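Local coordinates for protein tRNA-splicing ligase RtcB (Thermus thermophilus, PDB 2EPG) that probably seals RNA ends during tRNA splicing and RNA repair, as a GTP-dependent and manganese-dependent RNA ligase of the RtcB family, at residues P69-M73 with I84-A88; L167-G173 with Q309-H313. All coordinates share one frame; numbering follows the deposited sequence.

Contact 1. Residues P69-M73 with I84-A88; sequences PALAM and IGGVA
Met73 and Gly85 are joined by a backbone bond at a corner of the chain: Met73 N donates its hydrogen to Gly85 O over 2.7 Å, just where the second strand bends away. Gly85, at positive phi (98°), and Gly86 together face Lys357 of strand 350-357 as a G1 beta bulge. A side chain on Gly85 would be jammed against the carbonyl oxygen of Ile84, so its lack of one suits the bend. From here the strands run antiparallel, Leu71 and Val87 forming a hydrogen-bonded pair and Ala72 and Gly86 a non-hydrogen-bonded one. In the first of these, Leu71 N donates to Val87 O and Val87 N to Leu71 O, both at 2.8 Å. At the bare Gly86 the backbones close in, and Gly86 CA comes within 3.3 Å of Leu71 O in a CA-H...O contact. Ala72 CA makes a similar contact with Gly85 O.

Side chains meet on the face carrying Leu71 and Val87, where their CB atoms lie 4.1 Å apart. Val87 CG2 receives the end of the selenomethionine Met73: with CG beside its backbone N (chi1 -65°) and further bends at chi2 and chi3, that chain reaches obliquely across to Val87, where CE stands 3.9 Å from CG2. Ser407 touches both side chains, while Leu57 of helix 52-60 packs on Ala70 and Ala72. The arrangement is an antiparallel strand pair whose second strand carries a classic G1 bulge on its other pairing, with strand 350-357; Gly85 lies near His410, the predicted GMP-histidine residue of the RtcB active site.

Contact 2. Residues L167-G173 with Q309-H313; sequences LVKRGYG and QLIAH
A Schellman motif with Gly171 at positive phi ends helix 164-169, closed by the bond from Tyr172 N to Leu167 O, and Tyr172 and Gly173 lie against one turn of helix 288-321. Tyr172 is the centre of an inverse gamma turn, and its carbonyl oxygen takes a bond from Gln309 NE2 at 3.0 Å, in the carbonyl plane on a lone pair and close to the amide plane. Gln309 leaves its helix with CG opposite the backbone N (chi1 176°) and bends at chi2, carrying its amide across Val168, whose CG2 is 3.6 Å from Gln309 CD. Asp177 also binds NE2 and Arg112 binds OE1, which fixes the amide's rotation. With an alanine here, Tyr172 O would probably lose its side-chain donor, and Arg112 and Asp177 their amide partner.

One helical turn on, Tyr172 CA sits over the face of the His313 imidazole, 3.8 Å from the ring centroid, in a CH-pi contact. The phenol ring turns its edge to the His313 face in a T-shaped pair, planes at 74°. Tyr172 CD1 also meets Leu310 CD2 at 3.9 Å, and the Leu167 side chain crosses Leu310 at about a right angle, CD1 lying 4.2 Å from Leu310 CG. Helix 288-321 is thus sandwiched: Ile311 and Ala312 pack on strands 110-119 and 240-247, while Gln309, Leu310 and His313 receive the end of helix 164-169.

Contact 1 precedes contact 2 along the chain, and both belong to the RtcB ligase fold. Their centres are 33 Å apart, on opposite sides of the chain's centre, with nearest atoms about 21 Å from each other, so they do not touch. Contact 1 pairs strands 70-73 and 86-90, the latter continuing the pairing to strand 350-357; contact 2 joins helices 164-169 and 288-321. A chain of strand pairings links them, since 350-357 pairs with 332-347 and that with 110-119, on which helix 288-321 packs. Contact 1 lies close to the predicted GMP site, at His410, whereas contact 2 packs the end of one helix on another.

Contact 1. Residues P69-M73 with I84-A88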
loop_
_atom_site.group_PDB
_atom_site.type_symbol
_atom_site.label_atom_id
_atom_site.label_comp_id
_atom_site.label_asym_id
_atom_site.label_seq_id
_atom_site.Cartn_x
_atom_site.Cartn_y
_atom_site.Cartn_z
ATOM N N PRO A 69 6.756 16.990 -10.587
ATOM C CA PRO A 69 7.233 16.087 -11.635
ATOM C C PRO A 69 6.586 14.715 -11.507
ATOM O O PRO A 69 6.018 14.392 -10.465
ATOM C CB PRO A 69 8.715 15.991 -11.336
ATOM C CG PRO A 69 8.687 15.847 -9.804
ATOM C CD PRO A 69 7.608 16.885 -9.384
ATOM N N ALA A 70 6.679 13.915 -12.566
ATOM C CA ALA A 70 6.177 12.550 -12.520
ATOM C C ALA A 70 7.291 11.896 -11.697
ATOM O O ALA A 70 8.462 12.220 -11.907
ATOM C CB ALA A 70 6.114 11.942 -13.941
ATOM N N LEU A 71 6.943 10.986 -10.786
ATOM C CA LEU A 71 7.936 10.364 -9.910
ATOM C C LEU A 71 7.984 8.854 -9.858
ATOM O O LEU A 71 7.005 8.164 -10.147
ATOM C CB LEU A 71 7.733 10.841 -8.468
ATOM C CG LEU A 71 7.967 12.306 -8.125
ATOM C CD1 LEU A 71 6.848 12.794 -7.232
ATOM C CD2 LEU A 71 9.334 12.459 -7.447
ATOM N N ALA A 72 9.134 8.353 -9.424
ATOM C CA ALA A 72 9.355 6.920 -9.263
ATOM C C ALA A 72 10.276 6.691 -8.064
ATOM O O ALA A 72 11.285 7.388 -7.911
ATOM C CB ALA A 72 9.983 6.326 -10.512
HETATM N N MSE A 73 9.910 5.720 -7.230
HETATM C CA MSE A 73 10.659 5.331 -6.026
HETATM C C MSE A 73 11.886 4.462 -6.346
HETATM O O MSE A 73 12.021 3.963 -7.464
HETATM C CB MSE A 73 9.729 4.570 -5.067
HETATM C CG MSE A 73 8.604 5.422 -4.521
HETATM SE SE MSE A 73 9.339 6.927 -3.549
HETATM C CE MSE A 73 8.122 8.302 -4.039
ATOM N N ILE A 84 5.982 0.382 -11.805
ATOM C CA ILE A 84 5.690 0.026 -10.429
ATOM C C ILE A 84 6.676 0.871 -9.638
ATOM O O ILE A 84 7.845 0.985 -10.016
ATOM C CB ILE A 84 5.916 -1.473 -10.176
ATOM C CG1 ILE A 84 4.939 -2.275 -11.051
ATOM C CG2 ILE A 84 5.704 -1.787 -8.683
ATOM C CD1 ILE A 84 5.103 -3.781 -10.984
ATOM N N GLY A 85 6.189 1.490 -8.568
ATOM C CA GLY A 85 7.016 2.372 -7.770
ATOM C C GLY A 85 6.745 3.815 -8.199
ATOM O O GLY A 85 7.412 4.739 -7.757
ATOM N N GLY A 86 5.748 4.016 -9.055
ATOM C CA GLY A 86 5.460 5.359 -9.524
ATOM C C GLY A 86 4.446 6.180 -8.740
ATOM O O GLY A 86 3.543 5.646 -8.109
ATOM N N VAL A 87 4.621 7.496 -8.787
ATOM C CA VAL A 87 3.742 8.454 -8.135
ATOM C C VAL A 87 3.496 9.521 -9.195
ATOM O O VAL A 87 4.452 10.065 -9.776
ATOM C CB VAL A 87 4.416 9.093 -6.893
ATOM C CG1 VAL A 87 3.556 10.233 -6.340
ATOM C CG2 VAL A 87 4.642 8.039 -5.820
ATOM N N ALA A 88 2.228 9.819 -9.461
ATOM C CA ALA A 88 1.891 10.824 -10.474
ATOM C C ALA A 88 0.651 11.589 -10.060
ATOM O O ALA A 88 -0.422 11.009 -9.919
ATOM C CB ALA A 88 1.660 10.143 -11.842
#

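Contact 2. Residues L167-G173 with Q309-H313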
loop_
_atom_site.group_PDB
_atom_site.type_symbol
_atom_site.label_atom_id
_atom_site.label_comp_id
_atom_site.label_asym_id
_atom_site.label_seq_id
_atom_site.Cartn_x
_atom_site.Cartn_y
_atom_site.Cartn_z
ATOM N N LEU A 167 -17.242 -2.659 9.775
ATOM C CA LEU A 167 -16.923 -3.875 10.508
ATOM C C LEU A 167 -16.608 -3.612 11.979
ATOM O O LEU A 167 -17.024 -4.371 12.847
ATOM C CB LEU A 167 -15.735 -4.580 9.857
ATOM C CG LEU A 167 -15.965 -5.268 8.506
ATOM C CD1 LEU A 167 -14.622 -5.749 7.940
ATOM C CD2 LEU A 167 -16.904 -6.446 8.698
ATOM N N VAL A 168 -15.862 -2.546 12.258
ATOM C CA VAL A 168 -15.518 -2.222 13.634
ATOM C C VAL A 168 -16.776 -1.931 14.457
ATOM O O VAL A 168 -16.899 -2.387 15.592
ATOM C CB VAL A 168 -14.595 -0.982 13.704
ATOM C CG1 VAL A 168 -14.412 -0.548 15.159
ATOM C CG2 VAL A 168 -13.265 -1.313 13.062
ATOM N N LYS A 169 -17.690 -1.148 13.887
ATOM C CA LYS A 169 -18.937 -0.803 14.564
ATOM C C LYS A 169 -19.819 -2.021 14.823
ATOM O O LYS A 169 -20.716 -1.950 15.646
ATOM C CB LYS A 169 -19.705 0.247 13.755
ATOM C CG LYS A 169 -19.009 1.600 13.735
ATOM C CD LYS A 169 -19.524 2.518 12.629
ATOM C CE LYS A 169 -21.008 2.794 12.763
ATOM N NZ LYS A 169 -21.424 3.809 11.767
ATOM N N ARG A 170 -19.569 -3.138 14.135
ATOM C CA ARG A 170 -20.360 -4.352 14.370
ATOM C C ARG A 170 -19.590 -5.382 15.180
ATOM O O ARG A 170 -19.939 -6.555 15.187
ATOM C CB ARG A 170 -20.825 -5.007 13.062
ATOM C CG ARG A 170 -22.151 -4.484 12.504
ATOM C CD ARG A 170 -21.971 -3.169 11.814
ATOM N NE ARG A 170 -23.215 -2.557 11.358
ATOM C CZ ARG A 170 -23.263 -1.351 10.801
ATOM N NH1 ARG A 170 -24.410 -0.833 10.405
ATOM N NH2 ARG A 170 -22.141 -0.652 10.641
ATOM N N GLY A 171 -18.524 -4.954 15.840
ATOM C CA GLY A 171 -17.771 -5.884 16.670
ATOM C C GLY A 171 -16.551 -6.566 16.087
ATOM O O GLY A 171 -15.866 -7.286 16.795
ATOM N N TYR A 172 -16.251 -6.352 14.814
ATOM C CA TYR A 172 -15.086 -7.016 14.220
ATOM C C TYR A 172 -13.817 -6.167 14.356
ATOM O O TYR A 172 -13.131 -5.890 13.368
ATOM C CB TYR A 172 -15.359 -7.320 12.746
ATOM C CG TYR A 172 -16.515 -8.255 12.531
ATOM C CD1 TYR A 172 -16.336 -9.636 12.588
ATOM C CD2 TYR A 172 -17.796 -7.761 12.283
ATOM C CE1 TYR A 172 -17.406 -10.507 12.397
ATOM C CE2 TYR A 172 -18.873 -8.618 12.095
ATOM C CZ TYR A 172 -18.669 -9.987 12.152
ATOM O OH TYR A 172 -19.725 -10.841 11.963
ATOM N N GLY A 173 -13.520 -5.756 15.585
ATOM C CA GLY A 173 -12.343 -4.944 15.845
ATOM C C GLY A 173 -12.501 -4.166 17.135
ATOM O O GLY A 173 -13.486 -4.353 17.847
ATOM N N GLN A 309 -9.126 -5.364 8.024
ATOM C CA GLN A 309 -9.720 -5.198 9.333
ATOM C C GLN A 309 -10.244 -6.550 9.822
ATOM O O GLN A 309 -10.026 -6.914 10.979
ATOM C CB GLN A 309 -10.868 -4.180 9.280
ATOM C CG GLN A 309 -11.618 -4.015 10.605
ATOM C CD GLN A 309 -10.733 -3.458 11.737
ATOM O OE1 GLN A 309 -9.981 -2.501 11.541
ATOM N NE2 GLN A 309 -10.842 -4.045 12.919
ATOM N N LEU A 310 -10.901 -7.306 8.936
ATOM C CA LEU A 310 -11.459 -8.609 9.312
ATOM C C LEU A 310 -10.356 -9.571 9.688
ATOM O O LEU A 310 -10.453 -10.288 10.674
ATOM C CB LEU A 310 -12.277 -9.233 8.162
ATOM C CG LEU A 310 -13.685 -9.780 8.475
ATOM C CD1 LEU A 310 -14.120 -10.775 7.387
ATOM C CD2 LEU A 310 -13.722 -10.445 9.845
ATOM N N ILE A 311 -9.302 -9.597 8.887
ATOM C CA ILE A 311 -8.186 -10.488 9.167
ATOM C C ILE A 311 -7.581 -10.154 10.527
ATOM O O ILE A 311 -7.240 -11.048 11.298
ATOM C CB ILE A 311 -7.117 -10.389 8.058
ATOM C CG1 ILE A 311 -7.704 -10.923 6.740
ATOM C CG2 ILE A 311 -5.872 -11.210 8.440
ATOM C CD1 ILE A 311 -6.831 -10.705 5.519
ATOM N N ALA A 312 -7.466 -8.867 10.829
ATOM C CA ALA A 312 -6.906 -8.449 12.109
ATOM C C ALA A 312 -7.776 -8.980 13.246
ATOM O O ALA A 312 -7.259 -9.393 14.286
ATOM C CB ALA A 312 -6.814 -6.923 12.179
ATOM N N HIS A 313 -9.092 -8.981 13.045
ATOM C CA HIS A 313 -10.009 -9.489 14.069
ATOM C C HIS A 313 -9.715 -10.972 14.311
ATOM O O HIS A 313 -9.632 -11.414 15.458
ATOM C CB HIS A 313 -11.476 -9.307 13.630
ATOM C CG HIS A 313 -12.473 -9.802 14.635
ATOM N ND1 HIS A 313 -12.708 -9.158 15.834
ATOM C CD2 HIS A 313 -13.274 -10.896 14.633
ATOM C CE1 HIS A 313 -13.610 -9.833 16.526
ATOM N NE2 HIS A 313 -13.968 -10.892 15.820
#